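Local atomic coordinates of eukaryotic translation initiation factor 2A (Schizosaccharomyces pombe, PDB entry 3WJ9), a protein that probably directs methionyl-initiator tRNA to 40S ribosomal subunits in a codon-dependent manner, early in the translation of a small number of specific mRNAs. Residues 5-10 against 18-23; 364-369 against 386-391; 379-384 against 398-403. All blocks are in the same frame, centred on the assembly; numbering follows the deposited sequence.

All three contacts lie at the seam where the ring of blades of this beta-propeller domain closes. Contact 1, an N-terminal hairpin, comes first along the chain; contacts 2 and 3, their segments alternating, come near the C-terminus and share strand 382-387. Strand 401-406, reached by contact 3, pairs with strand 6-11 of contact 1, so both chain ends build one sheet. Centres are about 14 Å apart for contacts 1 and 2, about 16 Å apart for contacts 1 and 3, and about 20 Å apart for contacts 2 and 3. Contact 3 spans the crossing from the WD 4 blade to the closing blade; contacts 1 and 2 are hairpins within these blades, touching through Phe7 and Leu369.

Contact 1: residues 5-10 against 18-23; sequences SQFAYR and VNASEN
Val18 lies over one face of the Phe7 ring, with its CB 3.8 Å from the ring centroid and 23° off the normal, a CH-pi contact offset toward the rim. Near the plane of the same ring, at its edge, is the Ala20 methyl. Tyr9 meets the other branch of the valine: CE1 is 3.5 Å from Val18 CG2, approached obliquely. CG1 of the valine, anti to the backbone N (chi1 177°), sits against Phe7, while CG2 faces mainly Tyr9. Beneath these side chains, Phe7 and Val18 form an antiparallel hydrogen-bonded pair, Phe7 N to Val18 O at 3.1 Å and Val18 N to Phe7 O at 2.8 Å. This hairpin supplies two strands of the propeller's closing blade; strand 401-406, from the far end of the chain, supplies the third. The opposite sheet face carries Gln6 and Asn19, whose amide planes are 62° apart. Gln6 NE2 gives Asn19 OD1 only a weak bond; the stronger partner of NE2 is Thr62 O, while Gln6 OE1 bonds to Tyr42 OH. Further along, Ala20 N reaches Ser5 O at 3.3 Å from above the carbonyl plane.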
ATOM      1  N   SER A   5      -3.782   3.202  21.302  1.00 48.81           N
ATOM      2  CA  SER A   5      -4.319   2.863  19.988  1.00 43.34           C
ATOM      3  C   SER A   5      -4.402   4.110  19.108  1.00 45.80           C
ATOM      4  O   SER A   5      -5.489   4.618  18.846  1.00 53.56           O
ATOM      5  CB  SER A   5      -5.699   2.211  20.118  1.00 59.90           C
ATOM      6  OG  SER A   5      -5.695   1.182  21.093  1.00 67.52           O
ATOM      7  N   GLN A   6      -3.252   4.597  18.647  1.00 44.89           N
ATOM      8  CA  GLN A   6      -3.197   5.878  17.944  1.00 39.07           C
ATOM      9  C   GLN A   6      -3.554   5.764  16.467  1.00 36.67           C
ATOM     10  O   GLN A   6      -3.187   4.802  15.794  1.00 34.66           O
ATOM     11  CB  GLN A   6      -1.806   6.516  18.081  1.00 30.05           C
ATOM     12  CG  GLN A   6      -1.704   7.915  17.458  1.00 31.37           C
ATOM     13  CD  GLN A   6      -0.297   8.492  17.479  1.00 48.53           C
ATOM     14  OE1 GLN A   6       0.112   9.193  16.552  1.00 54.77           O
ATOM     15  NE2 GLN A   6       0.446   8.209  18.542  1.00 50.86           N
ATOM     16  N   PHE A   7      -4.283   6.762  15.980  1.00 35.72           N
ATOM     17  CA  PHE A   7      -4.538   6.925  14.556  1.00 38.57           C
ATOM     18  C   PHE A   7      -4.357   8.393  14.185  1.00 35.11           C
ATOM     19  O   PHE A   7      -4.306   9.254  15.061  1.00 39.24           O
ATOM     20  CB  PHE A   7      -5.942   6.440  14.188  1.00 43.20           C
ATOM     21  CG  PHE A   7      -7.049   7.220  14.843  1.00 31.62           C
ATOM     22  CD1 PHE A   7      -7.559   6.822  16.067  1.00 42.45           C
ATOM     23  CD2 PHE A   7      -7.590   8.338  14.228  1.00 35.85           C
ATOM     24  CE1 PHE A   7      -8.579   7.531  16.674  1.00 45.66           C
ATOM     25  CE2 PHE A   7      -8.609   9.052  14.830  1.00 32.83           C
ATOM     26  CZ  PHE A   7      -9.105   8.645  16.054  1.00 44.41           C
ATOM     27  N   ALA A   8      -4.256   8.675  12.892  1.00 33.52           N
ATOM     28  CA  ALA A   8      -4.136  10.050  12.423  1.00 24.03           C
ATOM     29  C   ALA A   8      -5.381  10.461  11.657  1.00 29.04           C
ATOM     30  O   ALA A   8      -6.114   9.612  11.157  1.00 35.10           O
ATOM     31  CB  ALA A   8      -2.904  10.210  11.552  1.00 35.80           C
ATOM     32  N   TYR A   9      -5.620  11.764  11.570  1.00 30.71           N
ATOM     33  CA  TYR A   9      -6.736  12.273  10.785  1.00 31.22           C
ATOM     34  C   TYR A   9      -6.353  13.579  10.109  1.00 34.51           C
ATOM     35  O   TYR A   9      -5.550  14.349  10.635  1.00 33.42           O
ATOM     36  CB  TYR A   9      -7.978  12.477  11.658  1.00 40.64           C
ATOM     37  CG  TYR A   9      -7.898  13.672  12.584  1.00 45.48           C
ATOM     38  CD1 TYR A   9      -7.334  13.559  13.845  1.00 49.62           C
ATOM     39  CD2 TYR A   9      -8.395  14.913  12.198  1.00 43.29           C
ATOM     40  CE1 TYR A   9      -7.258  14.647  14.694  1.00 54.94           C
ATOM     41  CE2 TYR A   9      -8.322  16.006  13.039  1.00 48.36           C
ATOM     42  CZ  TYR A   9      -7.754  15.867  14.287  1.00 56.78           C
ATOM     43  OH  TYR A   9      -7.681  16.953  15.129  1.00 65.27           O
ATOM     44  N   ARG A  10      -6.932  13.823   8.941  1.00 41.17           N
ATOM     45  CA  ARG A  10      -6.753  15.091   8.256  1.00 36.67           C
ATOM     46  C   ARG A  10      -8.042  15.495   7.562  1.00 38.02           C
ATOM     47  O   ARG A  10      -8.438  14.894   6.565  1.00 40.89           O
ATOM     48  CB  ARG A  10      -5.609  15.015   7.245  1.00 42.00           C
ATOM     49  CG  ARG A  10      -5.336  16.334   6.539  1.00 44.42           C
ATOM     50  CD  ARG A  10      -4.224  16.196   5.515  1.00 35.20           C
ATOM     51  NE  ARG A  10      -4.579  15.278   4.439  1.00 41.36           N
ATOM     52  CZ  ARG A  10      -5.203  15.641   3.323  1.00 42.08           C
ATOM     53  NH1 ARG A  10      -5.536  16.910   3.131  1.00 50.54           N
ATOM     54  NH2 ARG A  10      -5.487  14.739   2.396  1.00 37.95           N
ATOM     55  N   VAL A  18      -4.391  11.063  17.207  1.00 43.94           N
ATOM     56  CA  VAL A  18      -5.348  10.805  18.277  1.00 32.16           C
ATOM     57  C   VAL A  18      -5.038   9.506  19.009  1.00 35.56           C
ATOM     58  O   VAL A  18      -5.091   8.428  18.418  1.00 42.79           O
ATOM     59  CB  VAL A  18      -6.796  10.740  17.734  1.00 37.58           C
ATOM     60  CG1 VAL A  18      -7.769  10.408  18.846  1.00 39.40           C
ATOM     61  CG2 VAL A  18      -7.185  12.047  17.066  1.00 37.29           C
ATOM     62  N   ASN A  19      -4.711   9.608  20.293  1.00 41.07           N
ATOM     63  CA  ASN A  19      -4.482   8.425  21.111  1.00 42.94           C
ATOM     64  C   ASN A  19      -5.800   7.918  21.690  1.00 52.59           C
ATOM     65  O   ASN A  19      -6.302   8.456  22.678  1.00 55.24           O
ATOM     66  CB  ASN A  19      -3.478   8.727  22.227  1.00 51.21           C
ATOM     67  CG  ASN A  19      -2.075   8.965  21.699  1.00 46.93           C
ATOM     68  OD1 ASN A  19      -1.676   8.389  20.688  1.00 55.97           O
ATOM     69  ND2 ASN A  19      -1.318   9.814  22.384  1.00 64.18           N
ATOM     70  N   ALA A  20      -6.357   6.883  21.064  1.00 49.22           N
ATOM     71  CA  ALA A  20      -7.679   6.373  21.419  1.00 51.15           C
ATOM     72  C   ALA A  20      -7.718   5.786  22.827  1.00 47.82           C
ATOM     73  O   ALA A  20      -8.777   5.732  23.454  1.00 69.17           O
ATOM     74  CB  ALA A  20      -8.129   5.333  20.405  1.00 59.06           C
ATOM     75  N   SER A  21      -6.565   5.341  23.317  1.00 50.74           N
ATOM     76  CA  SER A  21      -6.463   4.828  24.677  1.00 58.95           C
ATOM     77  C   SER A  21      -6.458   5.975  25.684  1.00 57.68           C
ATOM     78  O   SER A  21      -6.669   5.768  26.877  1.00 64.62           O
ATOM     79  CB  SER A  21      -5.199   3.986  24.847  1.00 49.67           C
ATOM     80  OG  SER A  21      -4.069   4.812  25.070  1.00 73.02           O
ATOM     81  N   GLU A  22      -6.266   7.204  25.212  1.00 61.49           N
ATOM     82  CA  GLU A  22      -6.060   8.368  26.091  1.00 47.57           C
ATOM     83  C   GLU A  22      -7.266   9.304  26.284  1.00 51.90           C
ATOM     84  O   GLU A  22      -7.109  10.459  26.675  1.00 66.43           O
ATOM     85  CB  GLU A  22      -4.843   9.174  25.630  1.00 43.38           C
ATOM     86  CG  GLU A  22      -3.555   8.799  26.342  1.00 66.24           C
ATOM     87  CD  GLU A  22      -2.334   9.458  25.732  1.00 91.86           C
ATOM     88  OE1 GLU A  22      -2.254  10.703  25.753  1.00 85.77           O
ATOM     89  OE2 GLU A  22      -1.451   8.729  25.234  1.00104.86           O
ATOM     90  N   ASN A  23      -8.455   8.805  25.975  1.00 43.29           N
ATOM     91  CA  ASN A  23      -9.662   9.609  25.776  1.00 46.78           C
ATOM     92  C   ASN A  23      -9.566  10.472  24.521  1.00 53.00           C
ATOM     93  O   ASN A  23     -10.068  11.598  24.480  1.00 58.58           O
ATOM     94  CB  ASN A  23      -9.943  10.480  27.004  1.00 50.19           C
ATOM     95  CG  ASN A  23     -10.390   9.667  28.204  1.00 57.86           C
ATOM     96  OD1 ASN A  23     -10.183  10.064  29.350  1.00 55.01           O
ATOM     97  ND2 ASN A  23     -11.005   8.517  27.944  1.00 54.18           N
TER

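Contact 2: residues 364-369 against 386-391; sequences DSQFLL and WHITGA
Leu368 and Trp386 make the close-packed half of this contact, an antiparallel hydrogen-bonded pair with both side chains on the same face of the sheet. Leu368 N donates to Trp386 O at 2.7 Å, and Trp386 N returns a bond to Leu368 O, though that one is modelled too short for its length to be trusted. CB of Leu368 lies 4.1 Å from CB of Trp386. The indole then turns its edge to the partner backbone: with CG anti to the carbonyl carbon (chi1 -43°), CD1 comes 3.1 Å from Leu368 O, in the plane of the ring. Ile388 continues the buried side. Its CB is 3.2 Å from Gln366 O, and its CD1 approaches Ser365 O, while Phe361 and Tyr323 pack against it from neighbouring strands.

The other side is looser and partly exposed. Phe367 and His387 face each other as a non-hydrogen-bonded antiparallel pair. The bonds leaving the backbone diverge, yet the two side chains run alongside each other, the rings meeting obliquely with planes 79° apart and CE1 of Phe367 4.2 Å from CD2 of His387. Gln366 curls back on its own segment, NE2 to Asp364 O at 2.9 Å.

These are the two middle strands of the WD 4 blade, and Trp386 probably stands where a classical WD repeat has its tryptophan, with His387 in place of the aspartate. Trp386 NE1 bonds to Thr370 OG1 and Lys384 makes a cation-pi contact with the ring, which should limit its rotation. Phe367 and His387 side chains, by contrast, meet only through that oblique ring contact, and His387 is held within its own turn by ND1 and N, both donating to Ala391 O.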
ATOM      1  N   ASP A 364      -3.310  -4.437  16.511  1.00 45.06           N
ATOM      2  CA  ASP A 364      -3.466  -5.634  17.328  1.00 36.55           C
ATOM      3  C   ASP A 364      -4.649  -6.494  16.885  1.00 44.31           C
ATOM      4  O   ASP A 364      -5.018  -7.449  17.571  1.00 52.72           O
ATOM      5  CB  ASP A 364      -3.621  -5.248  18.802  1.00 43.01           C
ATOM      6  CG  ASP A 364      -4.870  -4.430  19.063  1.00 51.31           C
ATOM      7  OD1 ASP A 364      -5.313  -3.707  18.148  1.00 53.18           O
ATOM      8  OD2 ASP A 364      -5.406  -4.505  20.190  1.00 58.81           O
ATOM      9  N   SER A 365      -5.239  -6.135  15.746  1.00 51.66           N
ATOM     10  CA  SER A 365      -6.341  -6.886  15.136  1.00 34.90           C
ATOM     11  C   SER A 365      -7.593  -6.958  16.009  1.00 41.25           C
ATOM     12  O   SER A 365      -8.497  -7.748  15.736  1.00 46.30           O
ATOM     13  CB  SER A 365      -5.895  -8.311  14.791  1.00 39.64           C
ATOM     14  OG  SER A 365      -4.622  -8.320  14.171  1.00 53.14           O
ATOM     15  N   GLN A 366      -7.650  -6.138  17.052  1.00 44.30           N
ATOM     16  CA  GLN A 366      -8.771  -6.196  17.981  1.00 42.76           C
ATOM     17  C   GLN A 366      -9.829  -5.153  17.669  1.00 47.67           C
ATOM     18  O   GLN A 366     -11.003  -5.337  17.987  1.00 46.08           O
ATOM     19  CB  GLN A 366      -8.282  -6.027  19.418  1.00 41.40           C
ATOM     20  CG  GLN A 366      -7.291  -7.093  19.842  1.00 47.51           C
ATOM     21  CD  GLN A 366      -7.772  -8.491  19.503  1.00 44.34           C
ATOM     22  OE1 GLN A 366      -8.923  -8.845  19.762  1.00 51.52           O
ATOM     23  NE2 GLN A 366      -6.893  -9.289  18.910  1.00 52.53           N
ATOM     24  N   PHE A 367      -9.419  -4.054  17.050  1.00 42.89           N
ATOM     25  CA  PHE A 367     -10.368  -3.004  16.713  1.00 32.61           C
ATOM     26  C   PHE A 367     -10.500  -2.863  15.202  1.00 33.45           C
ATOM     27  O   PHE A 367      -9.800  -3.534  14.441  1.00 42.27           O
ATOM     28  CB  PHE A 367      -9.949  -1.673  17.341  1.00 42.56           C
ATOM     29  CG  PHE A 367      -9.688  -1.751  18.823  1.00 48.83           C
ATOM     30  CD1 PHE A 367     -10.393  -2.635  19.627  1.00 52.55           C
ATOM     31  CD2 PHE A 367      -8.743  -0.931  19.412  1.00 60.42           C
ATOM     32  CE1 PHE A 367     -10.157  -2.698  20.987  1.00 59.89           C
ATOM     33  CE2 PHE A 367      -8.502  -0.991  20.769  1.00 74.92           C
ATOM     34  CZ  PHE A 367      -9.209  -1.874  21.558  1.00 85.17           C
ATOM     35  N   LEU A 368     -11.407  -1.991  14.776  1.00 36.58           N
ATOM     36  CA  LEU A 368     -11.652  -1.786  13.359  1.00 29.90           C
ATOM     37  C   LEU A 368     -12.037  -0.339  13.096  1.00 34.03           C
ATOM     38  O   LEU A 368     -12.961   0.185  13.714  1.00 52.09           O
ATOM     39  CB  LEU A 368     -12.751  -2.730  12.864  1.00 27.59           C
ATOM     40  CG  LEU A 368     -13.058  -2.695  11.368  1.00 43.47           C
ATOM     41  CD1 LEU A 368     -11.834  -3.140  10.588  1.00 62.79           C
ATOM     42  CD2 LEU A 368     -14.249  -3.582  11.044  1.00 47.41           C
ATOM     43  N   LEU A 369     -11.321   0.306  12.183  1.00 31.66           N
ATOM     44  CA  LEU A 369     -11.625   1.682  11.813  1.00 28.94           C
ATOM     45  C   LEU A 369     -12.377   1.700  10.488  1.00 28.77           C
ATOM     46  O   LEU A 369     -12.070   0.927   9.582  1.00 46.42           O
ATOM     47  CB  LEU A 369     -10.340   2.517  11.722  1.00 39.28           C
ATOM     48  CG  LEU A 369     -10.431   4.047  11.646  1.00 35.53           C
ATOM     49  CD1 LEU A 369      -9.146   4.675  12.162  1.00 36.50           C
ATOM     50  CD2 LEU A 369     -10.709   4.535  10.231  1.00 38.11           C
ATOM     51  N   TRP A 386     -14.515   0.548  15.631  1.00 35.74           N
ATOM     52  CA  TRP A 386     -15.357  -0.553  16.092  1.00 32.80           C
ATOM     53  C   TRP A 386     -14.552  -1.586  16.860  1.00 30.22           C
ATOM     54  O   TRP A 386     -13.364  -1.767  16.599  1.00 40.26           O
ATOM     55  CB  TRP A 386     -16.042  -1.261  14.915  1.00 37.30           C
ATOM     56  CG  TRP A 386     -16.610  -0.378  13.847  1.00 27.36           C
ATOM     57  CD1 TRP A 386     -15.919   0.439  12.999  1.00 29.45           C
ATOM     58  CD2 TRP A 386     -17.989  -0.265  13.475  1.00 50.18           C
ATOM     59  NE1 TRP A 386     -16.784   1.073  12.143  1.00 42.12           N
ATOM     60  CE2 TRP A 386     -18.063   0.656  12.412  1.00 52.29           C
ATOM     61  CE3 TRP A 386     -19.172  -0.844  13.946  1.00 55.60           C
ATOM     62  CZ2 TRP A 386     -19.267   1.007  11.810  1.00 62.86           C
ATOM     63  CZ3 TRP A 386     -20.367  -0.490  13.351  1.00 51.49           C
ATOM     64  CH2 TRP A 386     -20.406   0.427  12.294  1.00 63.78           C
ATOM     65  N   HIS A 387     -15.195  -2.281  17.792  1.00 37.03           N
ATOM     66  CA  HIS A 387     -14.591  -3.479  18.360  1.00 35.14           C
ATOM     67  C   HIS A 387     -14.644  -4.596  17.331  1.00 43.58           C
ATOM     68  O   HIS A 387     -15.320  -4.474  16.312  1.00 42.07           O
ATOM     69  CB  HIS A 387     -15.299  -3.909  19.643  1.00 49.55           C
ATOM     70  CG  HIS A 387     -15.116  -2.956  20.780  1.00 48.20           C
ATOM     71  ND1 HIS A 387     -15.880  -1.818  20.930  1.00 61.07           N
ATOM     72  CD2 HIS A 387     -14.244  -2.962  21.816  1.00 47.07           C
ATOM     73  CE1 HIS A 387     -15.493  -1.172  22.015  1.00 56.64           C
ATOM     74  NE2 HIS A 387     -14.502  -1.844  22.570  1.00 63.79           N
ATOM     75  N   ILE A 388     -13.937  -5.690  17.595  1.00 47.43           N
ATOM     76  CA  ILE A 388     -13.973  -6.836  16.695  1.00 45.20           C
ATOM     77  C   ILE A 388     -15.272  -7.609  16.906  1.00 60.32           C
ATOM     78  O   ILE A 388     -15.625  -8.491  16.121  1.00 62.04           O
ATOM     79  CB  ILE A 388     -12.761  -7.769  16.906  1.00 45.14           C
ATOM     80  CG1 ILE A 388     -12.454  -8.546  15.624  1.00 53.31           C
ATOM     81  CG2 ILE A 388     -12.986  -8.696  18.093  1.00 64.54           C
ATOM     82  CD1 ILE A 388     -12.062  -7.662  14.467  1.00 47.17           C
ATOM     83  N   THR A 389     -15.983  -7.256  17.972  1.00 61.32           N
ATOM     84  CA  THR A 389     -17.249  -7.892  18.309  1.00 52.83           C
ATOM     85  C   THR A 389     -18.417  -7.210  17.602  1.00 59.49           C
ATOM     86  O   THR A 389     -19.382  -7.862  17.216  1.00 58.14           O
ATOM     87  CB  THR A 389     -17.502  -7.873  19.829  1.00 59.08           C
ATOM     88  OG1 THR A 389     -17.798  -6.535  20.251  1.00 54.51           O
ATOM     89  CG2 THR A 389     -16.278  -8.380  20.579  1.00 57.21           C
ATOM     90  N   GLY A 390     -18.324  -5.894  17.435  1.00 48.12           N
ATOM     91  CA  GLY A 390     -19.380  -5.128  16.799  1.00 34.14           C
ATOM     92  C   GLY A 390     -19.699  -3.853  17.557  1.00 38.84           C
ATOM     93  O   GLY A 390     -20.278  -2.917  17.003  1.00 46.96           O
ATOM     94  N   ALA A 391     -19.317  -3.820  18.829  1.00 47.76           N
ATOM     95  CA  ALA A 391     -19.539  -2.652  19.668  1.00 50.51           C
ATOM     96  C   ALA A 391     -18.681  -1.476  19.220  1.00 49.93           C
ATOM     97  O   ALA A 391     -17.459  -1.583  19.160  1.00 53.28           O
ATOM     98  CB  ALA A 391     -19.254  -2.988  21.124  1.00 53.66           C
TER

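Contact 3: residues 379-384 against 398-403; sequences VDNSIK and FNELYQ
This contact lies at the crossing from one propeller blade to the next: the chain leaves the outer strand of the WD 4 blade at Phe398 and turns inward to begin strand 401-406, the innermost of the closing blade. Asn381, near the start of the strand that runs on to 387, is the hub. Its carbonyl O receives Phe398 N at 2.8 Å, with an N-H...O angle of 153°. In its side chain a chi1 of -69° sets CG beside the backbone N and swings the amide to the turn, where OD1 takes a weak bond from Leu401 N at 3.4 Å. The other end of the amide, ND2, donates to Val372 O and Leu377 O, which settles which way round the buried group lies and ties the loop of its own hairpin to the crossing.

Beyond the amide the contact turns apolar. The Phe398 ring has Ser382 CA in its plane, at the edge, 3.7 Å from CD1. Leu401, from the same segment, places CD1 4.0 Å above the centre of one ring face. Ile383 comes obliquely, CG1 3.4 Å from Phe398 CE1, and crosses Leu401 at about a right angle with CG1 3.6 Å from CD2. Leu401 CD2 also rests against Ser382 O. Ile383, Phe398 and Leu401 thus interlock where the two blades meet.

Glu400 forms a salt bridge with Arg378. Tyr402 and Gln403 both face Arg10, a classic beta bulge in strand 401-406 at its pairing with strand 6-11. Ile383 touches Tyr9 of that same strand, Phe398 and Leu401 touch its Ser11, and Gln403 reaches Asn39 and Ala40 on strand 37-42 of the following blade.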
ATOM      1  N   VAL A 379     -20.277  14.086   0.892  1.00 57.06           N
ATOM      2  CA  VAL A 379     -21.314  14.118   1.919  1.00 51.43           C
ATOM      3  C   VAL A 379     -21.094  13.031   2.974  1.00 50.89           C
ATOM      4  O   VAL A 379     -20.570  11.959   2.671  1.00 60.30           O
ATOM      5  CB  VAL A 379     -22.725  13.954   1.304  1.00 68.57           C
ATOM      6  CG1 VAL A 379     -23.144  15.222   0.566  1.00 68.71           C
ATOM      7  CG2 VAL A 379     -22.772  12.748   0.377  1.00 71.10           C
ATOM      8  N   ASP A 380     -21.477  13.338   4.213  1.00 53.37           N
ATOM      9  CA  ASP A 380     -21.468  12.382   5.327  1.00 54.56           C
ATOM     10  C   ASP A 380     -20.076  11.872   5.711  1.00 52.99           C
ATOM     11  O   ASP A 380     -19.918  10.706   6.068  1.00 58.95           O
ATOM     12  CB  ASP A 380     -22.369  11.186   5.001  1.00 65.01           C
ATOM     13  CG  ASP A 380     -23.817  11.584   4.803  1.00 81.30           C
ATOM     14  OD1 ASP A 380     -24.076  12.783   4.569  1.00 91.09           O
ATOM     15  OD2 ASP A 380     -24.696  10.699   4.873  1.00 68.90           O
ATOM     16  N   ASN A 381     -19.074  12.744   5.656  1.00 47.34           N
ATOM     17  CA  ASN A 381     -17.721  12.361   6.054  1.00 35.59           C
ATOM     18  C   ASN A 381     -17.616  12.127   7.559  1.00 36.12           C
ATOM     19  O   ASN A 381     -18.117  12.922   8.354  1.00 51.44           O
ATOM     20  CB  ASN A 381     -16.711  13.424   5.616  1.00 44.06           C
ATOM     21  CG  ASN A 381     -16.539  13.478   4.111  1.00 47.35           C
ATOM     22  OD1 ASN A 381     -16.432  14.552   3.522  1.00 62.11           O
ATOM     23  ND2 ASN A 381     -16.518  12.310   3.479  1.00 47.01           N
ATOM     24  N   SER A 382     -16.961  11.036   7.948  1.00 35.07           N
ATOM     25  CA  SER A 382     -16.902  10.661   9.358  1.00 27.14           C
ATOM     26  C   SER A 382     -15.788   9.671   9.694  1.00 25.75           C
ATOM     27  O   SER A 382     -15.108   9.148   8.809  1.00 37.34           O
ATOM     28  CB  SER A 382     -18.246  10.071   9.790  1.00 40.22           C
ATOM     29  OG  SER A 382     -18.485   8.833   9.142  1.00 44.05           O
ATOM     30  N   ILE A 383     -15.606   9.436  10.992  1.00 31.81           N
ATOM     31  CA  ILE A 383     -14.717   8.394  11.498  1.00 24.34           C
ATOM     32  C   ILE A 383     -15.466   7.539  12.513  1.00 29.04           C
ATOM     33  O   ILE A 383     -16.176   8.066  13.368  1.00 34.68           O
ATOM     34  CB  ILE A 383     -13.453   8.973  12.174  1.00 32.17           C
ATOM     35  CG1 ILE A 383     -12.602   9.750  11.173  1.00 39.02           C
ATOM     36  CG2 ILE A 383     -12.617   7.863  12.792  1.00 28.13           C
ATOM     37  CD1 ILE A 383     -11.351  10.351  11.784  1.00 36.09           C
ATOM     38  N   LYS A 384     -15.312   6.222  12.419  1.00 24.85           N
ATOM     39  CA  LYS A 384     -15.890   5.325  13.413  1.00 22.70           C
ATOM     40  C   LYS A 384     -14.949   4.163  13.713  1.00 30.46           C
ATOM     41  O   LYS A 384     -14.518   3.452  12.806  1.00 39.33           O
ATOM     42  CB  LYS A 384     -17.248   4.800  12.944  1.00 32.02           C
ATOM     43  CG  LYS A 384     -17.972   3.957  13.975  1.00 33.10           C
ATOM     44  CD  LYS A 384     -19.446   3.842  13.642  1.00 45.38           C
ATOM     45  CE  LYS A 384     -20.181   2.992  14.660  1.00 60.37           C
ATOM     46  NZ  LYS A 384     -21.600   2.774  14.267  1.00 45.58           N
ATOM     47  N   PHE A 398     -17.607  14.786  10.339  1.00 44.67           N
ATOM     48  CA  PHE A 398     -16.804  15.782   9.639  1.00 33.84           C
ATOM     49  C   PHE A 398     -17.593  16.403   8.492  1.00 48.31           C
ATOM     50  O   PHE A 398     -18.560  15.819   8.005  1.00 53.93           O
ATOM     51  CB  PHE A 398     -15.513  15.160   9.095  1.00 49.32           C
ATOM     52  CG  PHE A 398     -14.578  14.656  10.159  1.00 36.88           C
ATOM     53  CD1 PHE A 398     -14.725  13.385  10.687  1.00 31.97           C
ATOM     54  CD2 PHE A 398     -13.543  15.452  10.620  1.00 40.64           C
ATOM     55  CE1 PHE A 398     -13.864  12.920  11.659  1.00 36.24           C
ATOM     56  CE2 PHE A 398     -12.679  14.993  11.592  1.00 30.67           C
ATOM     57  CZ  PHE A 398     -12.839  13.722  12.112  1.00 31.77           C
ATOM     58  N   ASN A 399     -17.184  17.595   8.069  1.00 41.93           N
ATOM     59  CA  ASN A 399     -17.731  18.196   6.858  1.00 51.40           C
ATOM     60  C   ASN A 399     -16.990  17.667   5.640  1.00 65.47           C
ATOM     61  O   ASN A 399     -17.586  17.068   4.747  1.00 66.09           O
ATOM     62  CB  ASN A 399     -17.646  19.724   6.909  1.00 75.22           C
ATOM     63  CG  ASN A 399     -18.052  20.375   5.599  1.00 80.60           C
ATOM     64  OD1 ASN A 399     -17.208  20.678   4.754  1.00 58.57           O
ATOM     65  ND2 ASN A 399     -19.351  20.591   5.421  1.00 70.69           N
ATOM     66  N   GLU A 400     -15.679  17.884   5.616  1.00 67.87           N
ATOM     67  CA  GLU A 400     -14.842  17.364   4.544  1.00 60.76           C
ATOM     68  C   GLU A 400     -13.598  16.681   5.104  1.00 58.93           C
ATOM     69  O   GLU A 400     -12.548  17.302   5.260  1.00 59.56           O
ATOM     70  CB  GLU A 400     -14.449  18.483   3.581  1.00 62.79           C
ATOM     71  CG  GLU A 400     -14.040  17.999   2.202  1.00 77.91           C
ATOM     72  CD  GLU A 400     -13.830  19.135   1.223  1.00 75.87           C
ATOM     73  OE1 GLU A 400     -13.543  20.263   1.675  1.00 77.82           O
ATOM     74  OE2 GLU A 400     -13.957  18.902   0.003  1.00 68.39           O
ATOM     75  N   LEU A 401     -13.734  15.395   5.413  1.00 47.24           N
ATOM     76  CA  LEU A 401     -12.616  14.592   5.895  1.00 41.59           C
ATOM     77  C   LEU A 401     -11.861  13.983   4.719  1.00 45.44           C
ATOM     78  O   LEU A 401     -12.467  13.534   3.746  1.00 50.26           O
ATOM     79  CB  LEU A 401     -13.107  13.490   6.835  1.00 31.69           C
ATOM     80  CG  LEU A 401     -12.054  12.492   7.321  1.00 33.85           C
ATOM     81  CD1 LEU A 401     -11.075  13.153   8.282  1.00 34.10           C
ATOM     82  CD2 LEU A 401     -12.707  11.278   7.960  1.00 26.47           C
ATOM     83  N   TYR A 402     -10.536  13.966   4.812  1.00 43.42           N
ATOM     84  CA  TYR A 402      -9.711  13.514   3.701  1.00 35.86           C
ATOM     85  C   TYR A 402      -9.112  12.127   3.934  1.00 41.24           C
ATOM     86  O   TYR A 402      -9.230  11.249   3.084  1.00 39.71           O
ATOM     87  CB  TYR A 402      -8.614  14.541   3.421  1.00 47.43           C
ATOM     88  CG  TYR A 402      -9.172  15.860   2.940  1.00 51.71           C
ATOM     89  CD1 TYR A 402     -10.223  15.892   2.032  1.00 49.62           C
ATOM     90  CD2 TYR A 402      -8.657  17.069   3.387  1.00 58.64           C
ATOM     91  CE1 TYR A 402     -10.743  17.085   1.579  1.00 56.72           C
ATOM     92  CE2 TYR A 402      -9.173  18.274   2.932  1.00 70.53           C
ATOM     93  CZ  TYR A 402     -10.218  18.274   2.032  1.00 66.42           C
ATOM     94  OH  TYR A 402     -10.743  19.462   1.576  1.00 77.88           O
ATOM     95  N   GLN A 403      -8.466  11.927   5.077  1.00 42.22           N
ATOM     96  CA  GLN A 403      -7.941  10.611   5.421  1.00 44.88           C
ATOM     97  C   GLN A 403      -7.916  10.386   6.928  1.00 34.64           C
ATOM     98  O   GLN A 403      -7.917  11.332   7.721  1.00 39.87           O
ATOM     99  CB  GLN A 403      -6.534  10.412   4.853  1.00 47.84           C
ATOM    100  CG  GLN A 403      -5.568  11.579   5.078  1.00 51.02           C
ATOM    101  CD  GLN A 403      -4.477  11.657   4.021  1.00 39.25           C
ATOM    102  OE1 GLN A 403      -4.743  11.850   2.832  1.00 65.16           O
ATOM    103  NE2 GLN A 403      -3.235  11.512   4.456  1.00 65.45           N
TER